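Local coordinates for protein PPR (Rhodospirillum centenum, PDB 1MZU) that senses light through a bound 4'-hydroxycinnamic acid in its N-terminal photoactive yellow protein domain and probably passes the signal to a histidine kinase within the same polypeptide, at residues A[34-37]-A[43-46]; A[36-41]-A[82-87]; A[65-70]-A[123-128]. All coordinates share one frame; numbering follows the deposited sequence.

Contact 1: residues A[34-37]-A[43-46]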
ATOM      1  N   GLY A  34       1.520   3.621   8.009  1.00 37.37           N
ATOM      2  CA  GLY A  34       1.575   4.077   6.625  1.00 32.50           C
ATOM      3  C   GLY A  34       0.262   3.708   5.944  1.00 27.83           C
ATOM      4  O   GLY A  34      -0.290   2.666   6.256  1.00 28.05           O
ATOM      5  N   ALA A  35      -0.254   4.560   5.059  1.00 27.85           N
ATOM      6  CA  ALA A  35      -1.528   4.299   4.383  1.00 29.43           C
ATOM      7  C   ALA A  35      -1.528   4.656   2.896  1.00 30.79           C
ATOM      8  O   ALA A  35      -1.266   5.802   2.521  1.00 33.17           O
ATOM      9  CB  ALA A  35      -2.655   5.037   5.111  1.00 30.98           C
ATOM     10  N   ILE A  36      -1.812   3.659   2.054  1.00 28.78           N
ATOM     11  CA  ILE A  36      -1.842   3.813   0.592  1.00 27.06           C
ATOM     12  C   ILE A  36      -3.177   3.336   0.015  1.00 27.94           C
ATOM     13  O   ILE A  36      -3.624   2.233   0.332  1.00 31.66           O
ATOM     14  CB  ILE A  36      -0.722   2.961  -0.111  1.00 25.84           C
ATOM     15  CG1 ILE A  36       0.650   3.271   0.486  1.00 24.82           C
ATOM     16  CG2 ILE A  36      -0.711   3.235  -1.627  1.00 25.23           C
ATOM     17  CD1 ILE A  36       1.636   2.126   0.458  1.00 31.61           C
ATOM     18  N   GLN A  37      -3.793   4.157  -0.841  1.00 26.20           N
ATOM     19  CA  GLN A  37      -5.040   3.795  -1.516  1.00 26.25           C
ATOM     20  C   GLN A  37      -4.745   3.535  -2.971  1.00 27.23           C
ATOM     21  O   GLN A  37      -4.155   4.370  -3.647  1.00 33.71           O
ATOM     22  CB  GLN A  37      -6.100   4.891  -1.420  1.00 24.24           C
ATOM     23  CG  GLN A  37      -7.486   4.472  -1.901  1.00 30.34           C
ATOM     24  CD  GLN A  37      -8.496   5.606  -1.833  1.00 39.18           C
ATOM     25  OE1 GLN A  37      -9.391   5.603  -0.991  1.00 43.51           O
ATOM     26  NE2 GLN A  37      -8.358   6.578  -2.723  1.00 38.02           N
ATOM     27  N   VAL A  43      -3.064   1.181  -9.395  1.00 34.06           N
ATOM     28  CA  VAL A  43      -2.732   2.611  -9.480  1.00 33.47           C
ATOM     29  C   VAL A  43      -3.004   3.362  -8.165  1.00 32.05           C
ATOM     30  O   VAL A  43      -4.078   3.237  -7.588  1.00 30.59           O
ATOM     31  CB  VAL A  43      -3.472   3.267 -10.711  1.00 36.49           C
ATOM     32  CG1 VAL A  43      -3.193   4.769 -10.830  1.00 38.34           C
ATOM     33  CG2 VAL A  43      -3.064   2.573 -12.005  1.00 36.02           C
ATOM     34  N   ILE A  44      -1.996   4.094  -7.686  1.00 30.63           N
ATOM     35  CA  ILE A  44      -2.052   4.879  -6.449  1.00 33.71           C
ATOM     36  C   ILE A  44      -2.897   6.157  -6.556  1.00 37.13           C
ATOM     37  O   ILE A  44      -2.708   6.977  -7.458  1.00 39.59           O
ATOM     38  CB  ILE A  44      -0.611   5.205  -5.927  1.00 30.94           C
ATOM     39  CG1 ILE A  44       0.142   3.888  -5.707  1.00 34.16           C
ATOM     40  CG2 ILE A  44      -0.657   6.039  -4.612  1.00 26.95           C
ATOM     41  CD1 ILE A  44       1.597   4.015  -5.401  1.00 30.95           C
ATOM     42  N   HIS A  45      -3.839   6.287  -5.625  1.00 37.05           N
ATOM     43  CA  HIS A  45      -4.727   7.436  -5.555  1.00 36.93           C
ATOM     44  C   HIS A  45      -4.411   8.297  -4.333  1.00 35.93           C
ATOM     45  O   HIS A  45      -4.416   9.525  -4.430  1.00 38.17           O
ATOM     46  CB  HIS A  45      -6.203   7.008  -5.633  1.00 40.41           C
ATOM     47  CG  HIS A  45      -6.611   6.504  -6.986  1.00 41.45           C
ATOM     48  ND1 HIS A  45      -7.163   7.317  -7.953  1.00 44.70           N
ATOM     49  CD2 HIS A  45      -6.504   5.278  -7.549  1.00 42.10           C
ATOM     50  CE1 HIS A  45      -7.373   6.616  -9.052  1.00 42.48           C
ATOM     51  NE2 HIS A  45      -6.982   5.375  -8.834  1.00 43.26           N
ATOM     52  N   ARG A  46      -4.085   7.662  -3.201  1.00 34.13           N
ATOM     53  CA  ARG A  46      -3.708   8.384  -1.980  1.00 34.35           C
ATOM     54  C   ARG A  46      -2.437   7.779  -1.415  1.00 36.06           C
ATOM     55  O   ARG A  46      -2.270   6.557  -1.424  1.00 33.76           O
ATOM     56  CB  ARG A  46      -4.800   8.348  -0.897  1.00 38.74           C
ATOM     57  CG  ARG A  46      -6.177   8.897  -1.261  1.00 37.27           C
ATOM     58  CD  ARG A  46      -6.185  10.365  -1.647  1.00 43.32           C
ATOM     59  NE  ARG A  46      -7.490  10.695  -2.215  1.00 48.75           N
ATOM     60  CZ  ARG A  46      -7.753  10.831  -3.514  1.00 49.45           C
ATOM     61  NH1 ARG A  46      -6.795  10.692  -4.420  1.00 50.05           N
ATOM     62  NH2 ARG A  46      -9.005  11.021  -3.911  1.00 47.62           N
TER
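Q37 pairs with R46 across the first hairpin of the domain, and its backbone carbonyl takes two N-H groups instead of one. H45 N donates to Q37 O at 2.8 Å in a nearly straight bond, while R46 N reaches the same oxygen only weakly, at 3.3 Å. In return Q37 N gives its hydrogen to R46 O at 2.9 Å. With H45 and R46 both set against the single residue Q37, the pairing is a classic beta bulge.

Around this backbone core the Q37 and R46 side chains run alongside each other in the same direction. The Q37 chain is extended, its CG anti to the backbone N (chi1 -170°), which carries the amide out along R46 until NE2 lies 3.5 Å from R46 CG and over one face of the guanidinium. The arginine bends back at chi2, and its NH1 donates to H45 O at 2.6 Å, approaching from above the carbonyl plane; this bond holds the guanidinium against its own strand. H45 lends CB to the Q37 amide, whereas its ring nitrogen NE2 is hydrogen-bonded to D39. I36 and I44 touch more loosely through their CG2 methyls, 4.1 Å apart.

The hairpin lies at one margin of the antiparallel PAS sheet, strand 44-47 being outermost and strand 34-39 next to it. I36 also approaches the bound 4'-hydroxycinnamic acid. Helix 67-71 packs on I36 and I44 through F67, and strand 122-128 flanks the hairpin beyond strand 34-39, where W124 touches Q37.

Contact 2: residues A[36-41]-A[82-87]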
ATOM      1  N   ILE A  36      -1.812   3.659   2.054  1.00 28.78           N
ATOM      2  CA  ILE A  36      -1.842   3.813   0.592  1.00 27.06           C
ATOM      3  C   ILE A  36      -3.177   3.336   0.015  1.00 27.94           C
ATOM      4  O   ILE A  36      -3.624   2.233   0.332  1.00 31.66           O
ATOM      5  CB  ILE A  36      -0.722   2.961  -0.111  1.00 25.84           C
ATOM      6  CG1 ILE A  36       0.650   3.271   0.486  1.00 24.82           C
ATOM      7  CG2 ILE A  36      -0.711   3.235  -1.627  1.00 25.23           C
ATOM      8  CD1 ILE A  36       1.636   2.126   0.458  1.00 31.61           C
ATOM      9  N   GLN A  37      -3.793   4.157  -0.841  1.00 26.20           N
ATOM     10  CA  GLN A  37      -5.040   3.795  -1.516  1.00 26.25           C
ATOM     11  C   GLN A  37      -4.745   3.535  -2.971  1.00 27.23           C
ATOM     12  O   GLN A  37      -4.155   4.370  -3.647  1.00 33.71           O
ATOM     13  CB  GLN A  37      -6.100   4.891  -1.420  1.00 24.24           C
ATOM     14  CG  GLN A  37      -7.486   4.472  -1.901  1.00 30.34           C
ATOM     15  CD  GLN A  37      -8.496   5.606  -1.833  1.00 39.18           C
ATOM     16  OE1 GLN A  37      -9.391   5.603  -0.991  1.00 43.51           O
ATOM     17  NE2 GLN A  37      -8.358   6.578  -2.723  1.00 38.02           N
ATOM     18  N   VAL A  38      -5.194   2.383  -3.449  1.00 29.43           N
ATOM     19  CA  VAL A  38      -4.995   1.968  -4.825  1.00 29.84           C
ATOM     20  C   VAL A  38      -6.319   1.550  -5.442  1.00 33.66           C
ATOM     21  O   VAL A  38      -7.310   1.384  -4.735  1.00 31.77           O
ATOM     22  CB  VAL A  38      -4.019   0.744  -4.941  1.00 31.39           C
ATOM     23  CG1 VAL A  38      -2.573   1.159  -4.650  1.00 30.16           C
ATOM     24  CG2 VAL A  38      -4.451  -0.387  -3.987  1.00 32.54           C
ATOM     25  N   ASP A  39      -6.341   1.411  -6.765  1.00 32.58           N
ATOM     26  CA  ASP A  39      -7.534   0.910  -7.419  1.00 32.22           C
ATOM     27  C   ASP A  39      -7.288  -0.553  -7.754  1.00 30.52           C
ATOM     28  O   ASP A  39      -6.238  -1.095  -7.374  1.00 29.80           O
ATOM     29  CB  ASP A  39      -8.006   1.756  -8.617  1.00 31.51           C
ATOM     30  CG  ASP A  39      -6.959   1.940  -9.693  1.00 35.36           C
ATOM     31  OD1 ASP A  39      -6.940   3.051 -10.265  1.00 40.27           O
ATOM     32  OD2 ASP A  39      -6.189   0.999 -10.018  1.00 34.00           O
ATOM     33  N   GLY A  40      -8.225  -1.162  -8.472  1.00 28.83           N
ATOM     34  CA  GLY A  40      -8.133  -2.565  -8.848  1.00 33.99           C
ATOM     35  C   GLY A  40      -6.973  -2.986  -9.730  1.00 35.93           C
ATOM     36  O   GLY A  40      -6.586  -4.156  -9.714  1.00 33.47           O
ATOM     37  N   SER A  41      -6.423  -2.049 -10.504  1.00 36.20           N
ATOM     38  CA  SER A  41      -5.287  -2.359 -11.367  1.00 36.95           C
ATOM     39  C   SER A  41      -3.949  -2.006 -10.712  1.00 36.39           C
ATOM     40  O   SER A  41      -2.886  -2.222 -11.308  1.00 41.14           O
ATOM     41  CB  SER A  41      -5.438  -1.737 -12.774  1.00 40.70           C
ATOM     42  OG  SER A  41      -5.488  -0.322 -12.753  1.00 43.42           O
ATOM     43  N   GLY A  82      -0.208 -11.194  -5.239  1.00 28.81           N
ATOM     44  CA  GLY A  82      -1.089 -12.328  -5.502  1.00 28.09           C
ATOM     45  C   GLY A  82      -2.287 -12.253  -4.567  1.00 28.04           C
ATOM     46  O   GLY A  82      -3.423 -12.419  -5.005  1.00 27.80           O
ATOM     47  N   ARG A  83      -2.024 -11.917  -3.299  1.00 27.09           N
ATOM     48  CA  ARG A  83      -3.061 -11.755  -2.265  1.00 30.45           C
ATOM     49  C   ARG A  83      -3.995 -10.592  -2.622  1.00 28.83           C
ATOM     50  O   ARG A  83      -5.203 -10.664  -2.397  1.00 29.00           O
ATOM     51  CB  ARG A  83      -2.416 -11.492  -0.908  1.00 27.26           C
ATOM     52  CG  ARG A  83      -2.668 -12.577   0.108  1.00 42.22           C
ATOM     53  CD  ARG A  83      -1.728 -12.433   1.261  1.00 39.02           C
ATOM     54  NE  ARG A  83      -1.943 -13.401   2.326  1.00 40.14           N
ATOM     55  CZ  ARG A  83      -0.972 -13.869   3.108  1.00 41.92           C
ATOM     56  NH1 ARG A  83       0.290 -13.478   2.931  1.00 42.93           N
ATOM     57  NH2 ARG A  83      -1.271 -14.660   4.126  1.00 41.87           N
ATOM     58  N   PHE A  84      -3.420  -9.544  -3.218  1.00 28.56           N
ATOM     59  CA  PHE A  84      -4.186  -8.378  -3.670  1.00 27.81           C
ATOM     60  C   PHE A  84      -5.111  -8.755  -4.836  1.00 25.10           C
ATOM     61  O   PHE A  84      -6.300  -8.438  -4.799  1.00 28.85           O
ATOM     62  CB  PHE A  84      -3.255  -7.210  -4.080  1.00 24.68           C
ATOM     63  CG  PHE A  84      -3.989  -6.008  -4.654  1.00 29.00           C
ATOM     64  CD1 PHE A  84      -4.665  -5.119  -3.802  1.00 28.41           C
ATOM     65  CD2 PHE A  84      -4.029  -5.777  -6.050  1.00 31.15           C
ATOM     66  CE1 PHE A  84      -5.377  -4.016  -4.318  1.00 24.86           C
ATOM     67  CE2 PHE A  84      -4.741  -4.668  -6.586  1.00 30.09           C
ATOM     68  CZ  PHE A  84      -5.418  -3.790  -5.711  1.00 31.42           C
ATOM     69  N   MET A  85      -4.555  -9.430  -5.848  1.00 29.71           N
ATOM     70  CA  MET A  85      -5.289  -9.866  -7.048  1.00 30.39           C
ATOM     71  C   MET A  85      -6.470 -10.776  -6.719  1.00 33.26           C
ATOM     72  O   MET A  85      -7.545 -10.629  -7.303  1.00 32.61           O
ATOM     73  CB  MET A  85      -4.346 -10.560  -8.046  1.00 36.35           C
ATOM     74  CG  MET A  85      -4.992 -10.963  -9.410  1.00 45.80           C
ATOM     75  SD  MET A  85      -5.864 -12.594  -9.418  1.00 58.11           S
ATOM     76  CE  MET A  85      -6.707 -12.586 -11.022  1.00 50.95           C
ATOM     77  N   ASP A  86      -6.259 -11.696  -5.775  1.00 31.78           N
ATOM     78  CA  ASP A  86      -7.286 -12.632  -5.318  1.00 33.57           C
ATOM     79  C   ASP A  86      -8.391 -11.935  -4.549  1.00 34.36           C
ATOM     80  O   ASP A  86      -9.551 -12.310  -4.664  1.00 34.42           O
ATOM     81  CB  ASP A  86      -6.675 -13.738  -4.447  1.00 33.90           C
ATOM     82  CG  ASP A  86      -5.929 -14.766  -5.259  1.00 32.60           C
ATOM     83  OD1 ASP A  86      -6.352 -15.054  -6.395  1.00 30.04           O
ATOM     84  OD2 ASP A  86      -4.921 -15.290  -4.759  1.00 37.02           O
ATOM     85  N   GLY A  87      -8.018 -10.895  -3.802  1.00 34.81           N
ATOM     86  CA  GLY A  87      -8.968 -10.112  -3.026  1.00 35.54           C
ATOM     87  C   GLY A  87      -9.906  -9.284  -3.892  1.00 37.65           C
ATOM     88  O   GLY A  87     -11.100  -9.212  -3.606  1.00 38.77           O
TER
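The F84 ring reaches from helix 78-89 to the end of strand 34-39, and all the direct contact between the two segments passes through it. Its CG stands anti to the backbone N (chi1 176°), which projects the ring off the helix toward V38, D39 and G40.

The apolar part is a methyl against the ring: V38 CG2 lies 3.8 Å from F84 CE1, approaching obliquely, as the two side chains slide past each other in opposite directions. The polar part involves backbone oxygens. D39 O sits near the ring plane at the edge, 3.3 Å from F84 CZ, and G40 O is 3.7 Å from F84 CE2. No hydrogen bond crosses between the segments.

Hydrogen bonding instead shapes the strand end. D39 OD2 accepts from S41 N at 3.1 Å, closing an Asx turn, and also from V43 N. These bonds probably hold the turn whose carbonyls meet the ring. Beyond the two segments, the F84 ring also meets that of F68 from helix 67-71 and touches L93. Shortening F84 to an alanine removes the whole ring, which is likely to open a gap beside V38 and the D39 and G40 carbonyls and to take away one of the rings packed on F68.

The chemistry is thus that of weak forces: dispersion at V38 is probably joined by a slight edge-on attraction between a ring C-H and D39 O.

Contact 3: residues A[65-70]-A[123-128]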
ATOM      1  N   ARG A  65       0.816   6.473 -10.449  1.00 38.80           N
ATOM      2  CA  ARG A  65       1.634   5.338 -10.862  1.00 39.37           C
ATOM      3  C   ARG A  65       1.163   4.041 -10.199  1.00 37.88           C
ATOM      4  O   ARG A  65       0.500   4.078  -9.160  1.00 33.57           O
ATOM      5  CB  ARG A  65       3.104   5.597 -10.509  1.00 43.39           C
ATOM      6  CG  ARG A  65       4.000   6.089 -11.651  1.00 51.32           C
ATOM      7  CD  ARG A  65       3.605   7.458 -12.207  1.00 54.57           C
ATOM      8  NE  ARG A  65       4.647   8.012 -13.077  1.00 62.33           N
ATOM      9  CZ  ARG A  65       4.809   7.719 -14.367  1.00 66.14           C
ATOM     10  NH1 ARG A  65       3.994   6.865 -14.979  1.00 68.08           N
ATOM     11  NH2 ARG A  65       5.802   8.279 -15.048  1.00 68.32           N
ATOM     12  N   ASN A  66       1.505   2.908 -10.810  1.00 35.96           N
ATOM     13  CA  ASN A  66       1.135   1.589 -10.299  1.00 36.23           C
ATOM     14  C   ASN A  66       2.052   1.142  -9.149  1.00 36.18           C
ATOM     15  O   ASN A  66       3.281   1.118  -9.298  1.00 31.75           O
ATOM     16  CB  ASN A  66       1.154   0.558 -11.435  1.00 34.68           C
ATOM     17  CG  ASN A  66       0.414  -0.742 -11.084  1.00 36.18           C
ATOM     18  OD1 ASN A  66       0.863  -1.538 -10.253  1.00 36.20           O
ATOM     19  ND2 ASN A  66      -0.705  -0.974 -11.753  1.00 26.94           N
ATOM     20  N   PHE A  67       1.430   0.781  -8.021  1.00 32.55           N
ATOM     21  CA  PHE A  67       2.127   0.322  -6.811  1.00 32.36           C
ATOM     22  C   PHE A  67       2.941  -0.952  -7.032  1.00 31.74           C
ATOM     23  O   PHE A  67       4.093  -1.009  -6.639  1.00 34.04           O
ATOM     24  CB  PHE A  67       1.115   0.105  -5.648  1.00 25.68           C
ATOM     25  CG  PHE A  67       1.749  -0.258  -4.319  1.00 23.69           C
ATOM     26  CD1 PHE A  67       2.498   0.686  -3.594  1.00 25.90           C
ATOM     27  CD2 PHE A  67       1.617  -1.549  -3.793  1.00 22.23           C
ATOM     28  CE1 PHE A  67       3.116   0.347  -2.356  1.00 25.72           C
ATOM     29  CE2 PHE A  67       2.232  -1.914  -2.546  1.00 24.61           C
ATOM     30  CZ  PHE A  67       2.981  -0.958  -1.833  1.00 22.43           C
ATOM     31  N   PHE A  68       2.343  -1.942  -7.684  1.00 31.39           N
ATOM     32  CA  PHE A  68       3.002  -3.230  -7.900  1.00 35.19           C
ATOM     33  C   PHE A  68       3.990  -3.340  -9.053  1.00 34.98           C
ATOM     34  O   PHE A  68       5.051  -3.957  -8.901  1.00 36.51           O
ATOM     35  CB  PHE A  68       1.959  -4.354  -7.976  1.00 33.99           C
ATOM     36  CG  PHE A  68       1.020  -4.381  -6.803  1.00 32.19           C
ATOM     37  CD1 PHE A  68       1.437  -4.910  -5.566  1.00 29.73           C
ATOM     38  CD2 PHE A  68      -0.270  -3.823  -6.909  1.00 29.74           C
ATOM     39  CE1 PHE A  68       0.580  -4.884  -4.422  1.00 28.59           C
ATOM     40  CE2 PHE A  68      -1.143  -3.781  -5.778  1.00 32.97           C
ATOM     41  CZ  PHE A  68      -0.719  -4.312  -4.532  1.00 28.95           C
ATOM     42  N   THR A  69       3.673  -2.706 -10.179  1.00 33.99           N
ATOM     43  CA  THR A  69       4.550  -2.771 -11.352  1.00 36.44           C
ATOM     44  C   THR A  69       5.618  -1.697 -11.436  1.00 35.38           C
ATOM     45  O   THR A  69       6.666  -1.949 -12.016  1.00 40.05           O
ATOM     46  CB  THR A  69       3.755  -2.758 -12.683  1.00 34.57           C
ATOM     47  OG1 THR A  69       3.062  -1.514 -12.816  1.00 33.82           O
ATOM     48  CG2 THR A  69       2.762  -3.913 -12.728  1.00 33.32           C
ATOM     49  N   GLU A  70       5.344  -0.519 -10.858  1.00 35.51           N
ATOM     50  CA  GLU A  70       6.264   0.629 -10.896  1.00 35.01           C
ATOM     51  C   GLU A  70       6.910   1.106  -9.592  1.00 34.39           C
ATOM     52  O   GLU A  70       8.134   1.113  -9.495  1.00 35.95           O
ATOM     53  CB  GLU A  70       5.594   1.835 -11.589  1.00 36.51           C
ATOM     54  CG  GLU A  70       5.139   1.585 -13.030  1.00 36.84           C
ATOM     55  CD  GLU A  70       4.274   2.700 -13.604  1.00 42.43           C
ATOM     56  OE1 GLU A  70       3.175   2.955 -13.068  1.00 43.41           O
ATOM     57  OE2 GLU A  70       4.695   3.318 -14.602  1.00 46.83           O
ATOM     58  N   TYR A 123      -9.022   0.453  -2.729  1.00 38.79           N
ATOM     59  CA  TYR A 123      -8.507  -0.461  -1.705  1.00 37.97           C
ATOM     60  C   TYR A 123      -7.400   0.178  -0.879  1.00 38.25           C
ATOM     61  O   TYR A 123      -6.636   1.003  -1.378  1.00 39.19           O
ATOM     62  CB  TYR A 123      -7.963  -1.746  -2.359  1.00 36.52           C
ATOM     63  CG  TYR A 123      -8.941  -2.452  -3.268  1.00 36.99           C
ATOM     64  CD1 TYR A 123      -8.974  -2.168  -4.657  1.00 37.92           C
ATOM     65  CD2 TYR A 123      -9.901  -3.345  -2.746  1.00 36.58           C
ATOM     66  CE1 TYR A 123      -9.957  -2.751  -5.505  1.00 38.69           C
ATOM     67  CE2 TYR A 123     -10.892  -3.940  -3.592  1.00 38.93           C
ATOM     68  CZ  TYR A 123     -10.911  -3.632  -4.963  1.00 39.88           C
ATOM     69  OH  TYR A 123     -11.873  -4.177  -5.786  1.00 37.92           O
ATOM     70  N   TRP A 124      -7.277  -0.275   0.362  1.00 33.91           N
ATOM     71  CA  TRP A 124      -6.290   0.235   1.300  1.00 33.97           C
ATOM     72  C   TRP A 124      -5.209  -0.750   1.678  1.00 32.15           C
ATOM     73  O   TRP A 124      -5.457  -1.952   1.812  1.00 31.61           O
ATOM     74  CB  TRP A 124      -6.962   0.686   2.592  1.00 36.82           C
ATOM     75  CG  TRP A 124      -7.720   1.949   2.489  1.00 37.54           C
ATOM     76  CD1 TRP A 124      -9.066   2.082   2.430  1.00 35.19           C
ATOM     77  CD2 TRP A 124      -7.177   3.268   2.418  1.00 38.94           C
ATOM     78  NE1 TRP A 124      -9.415   3.407   2.312  1.00 39.57           N
ATOM     79  CE2 TRP A 124      -8.273   4.162   2.306  1.00 40.26           C
ATOM     80  CE3 TRP A 124      -5.867   3.789   2.441  1.00 37.99           C
ATOM     81  CZ2 TRP A 124      -8.100   5.563   2.209  1.00 40.27           C
ATOM     82  CZ3 TRP A 124      -5.688   5.181   2.344  1.00 37.83           C
ATOM     83  CH2 TRP A 124      -6.805   6.052   2.231  1.00 40.26           C
ATOM     84  N   ILE A 125      -4.009  -0.210   1.861  1.00 27.06           N
ATOM     85  CA  ILE A 125      -2.836  -0.971   2.261  1.00 29.08           C
ATOM     86  C   ILE A 125      -2.249  -0.194   3.454  1.00 31.62           C
ATOM     87  O   ILE A 125      -1.825   0.962   3.296  1.00 28.11           O
ATOM     88  CB  ILE A 125      -1.768  -1.073   1.113  1.00 28.86           C
ATOM     89  CG1 ILE A 125      -2.392  -1.642  -0.171  1.00 28.87           C
ATOM     90  CG2 ILE A 125      -0.578  -1.937   1.581  1.00 26.78           C
ATOM     91  CD1 ILE A 125      -1.575  -1.465  -1.458  1.00 34.12           C
ATOM     92  N   PHE A 126      -2.277  -0.809   4.639  1.00 27.56           N
ATOM     93  CA  PHE A 126      -1.740  -0.204   5.860  1.00 27.36           C
ATOM     94  C   PHE A 126      -0.412  -0.835   6.200  1.00 29.75           C
ATOM     95  O   PHE A 126      -0.252  -2.056   6.129  1.00 29.80           O
ATOM     96  CB  PHE A 126      -2.720  -0.328   7.030  1.00 30.52           C
ATOM     97  CG  PHE A 126      -4.032   0.355   6.787  1.00 32.01           C
ATOM     98  CD1 PHE A 126      -4.082   1.747   6.607  1.00 35.85           C
ATOM     99  CD2 PHE A 126      -5.221  -0.389   6.693  1.00 35.19           C
ATOM    100  CE1 PHE A 126      -5.299   2.406   6.332  1.00 35.71           C
ATOM    101  CE2 PHE A 126      -6.456   0.251   6.418  1.00 38.36           C
ATOM    102  CZ  PHE A 126      -6.494   1.662   6.234  1.00 38.04           C
ATOM    103  N   VAL A 127       0.555   0.002   6.557  1.00 30.99           N
ATOM    104  CA  VAL A 127       1.923  -0.458   6.842  1.00 34.59           C
ATOM    105  C   VAL A 127       2.366  -0.066   8.262  1.00 35.83           C
ATOM    106  O   VAL A 127       2.384   1.113   8.600  1.00 38.75           O
ATOM    107  CB  VAL A 127       2.914   0.178   5.794  1.00 29.81           C
ATOM    108  CG1 VAL A 127       4.333  -0.290   5.995  1.00 31.15           C
ATOM    109  CG2 VAL A 127       2.485  -0.125   4.361  1.00 30.99           C
ATOM    110  N   ARG A 128       2.750  -1.040   9.082  1.00 38.23           N
ATOM    111  CA  ARG A 128       3.212  -0.694  10.418  1.00 43.43           C
ATOM    112  C   ARG A 128       4.581  -1.212  10.818  1.00 44.58           C
ATOM    113  O   ARG A 128       4.905  -2.376  10.572  1.00 44.02           O
ATOM    114  CB  ARG A 128       2.149  -0.950  11.504  1.00 48.05           C
ATOM    115  CG  ARG A 128       1.668  -2.369  11.693  1.00 50.67           C
ATOM    116  CD  ARG A 128       0.537  -2.443  12.730  1.00 55.54           C
ATOM    117  NE  ARG A 128      -0.771  -2.130  12.144  1.00 60.17           N
ATOM    118  CZ  ARG A 128      -1.500  -2.973  11.410  1.00 59.58           C
ATOM    119  NH1 ARG A 128      -1.065  -4.204  11.157  1.00 57.68           N
ATOM    120  NH2 ARG A 128      -2.664  -2.577  10.909  1.00 60.14           N
TER
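I125 points from strand 122-128 toward helix 67-71, and its terminal methyl CD1 meets two phenylalanine rings. That atom lies 4.0 Å from F67 CD2 and 4.3 Å from F68 CZ, coming at both rings obliquely. The isoleucine has CG1 anti to its carbonyl carbon (chi1 -55°) and continues extended at chi2, so that CD1 is the atom carried farthest toward the helix. F67 CG, by contrast, is anti to the backbone N, which directs that ring at the sheet. The two rings also touch each other: F67 CD2 stands 3.5 Å above one face of F68, offset toward its rim, while F68 CE1 lies in the plane of F67 at the edge. All three residues are buried, and the contact is wholly apolar.

The other side of the helical turn is polar and largely exposed. N66 caps the helix N terminus: its OD1 accepts from T69 N at 3.0 Å, from above the carbonyl plane, and more weakly from F68 N. E70 reaches back, its OE1 receiving N66 N at 2.8 Å through the anti lone pair. R65 adds only a long charge pairing with E70, NH1 to OE2 at 3.6 Å, with no N-H aimed at the oxygen. This outer set probably steadies the start of the turn, and with it the backbone from which F67 and F68 reach inward.

The packing thus joins a short helix to the face of the PAS sheet that carries I125 and V38, close to the chromophore, since the F67 side chain comes within about 4 Å of the bound 4'-hydroxycinnamic acid. F67 also covers V38 of strand 34-39, F68 leans on F80 and S81 of helix 78-89, and I125 is flanked by F80 and by M114 of strand 107-116.

How the contacts relate
From the N terminus, strand 34-39 opens both contact 1 and contact 2, which share I36 and Q37. Contact 1 closes first, completing the short hairpin with strand 44-47; its second segment, 43-46, falls within the longer loop that contact 2 closes at helix 78-89. Contact 3 begins within that loop, at helix 67-71, and ends beyond it on strand 122-128, so contacts 2 and 3 cross, whereas contacts 1 and 3 follow in series. Probable hydrogen bonds knit them together: G34 to V127, S41 to N66, I44 to R65, and V38 to Y123. Contact 1 joins two strands of the sheet, while contacts 2 and 3 tie the sheet to helices 78-89 and 67-71.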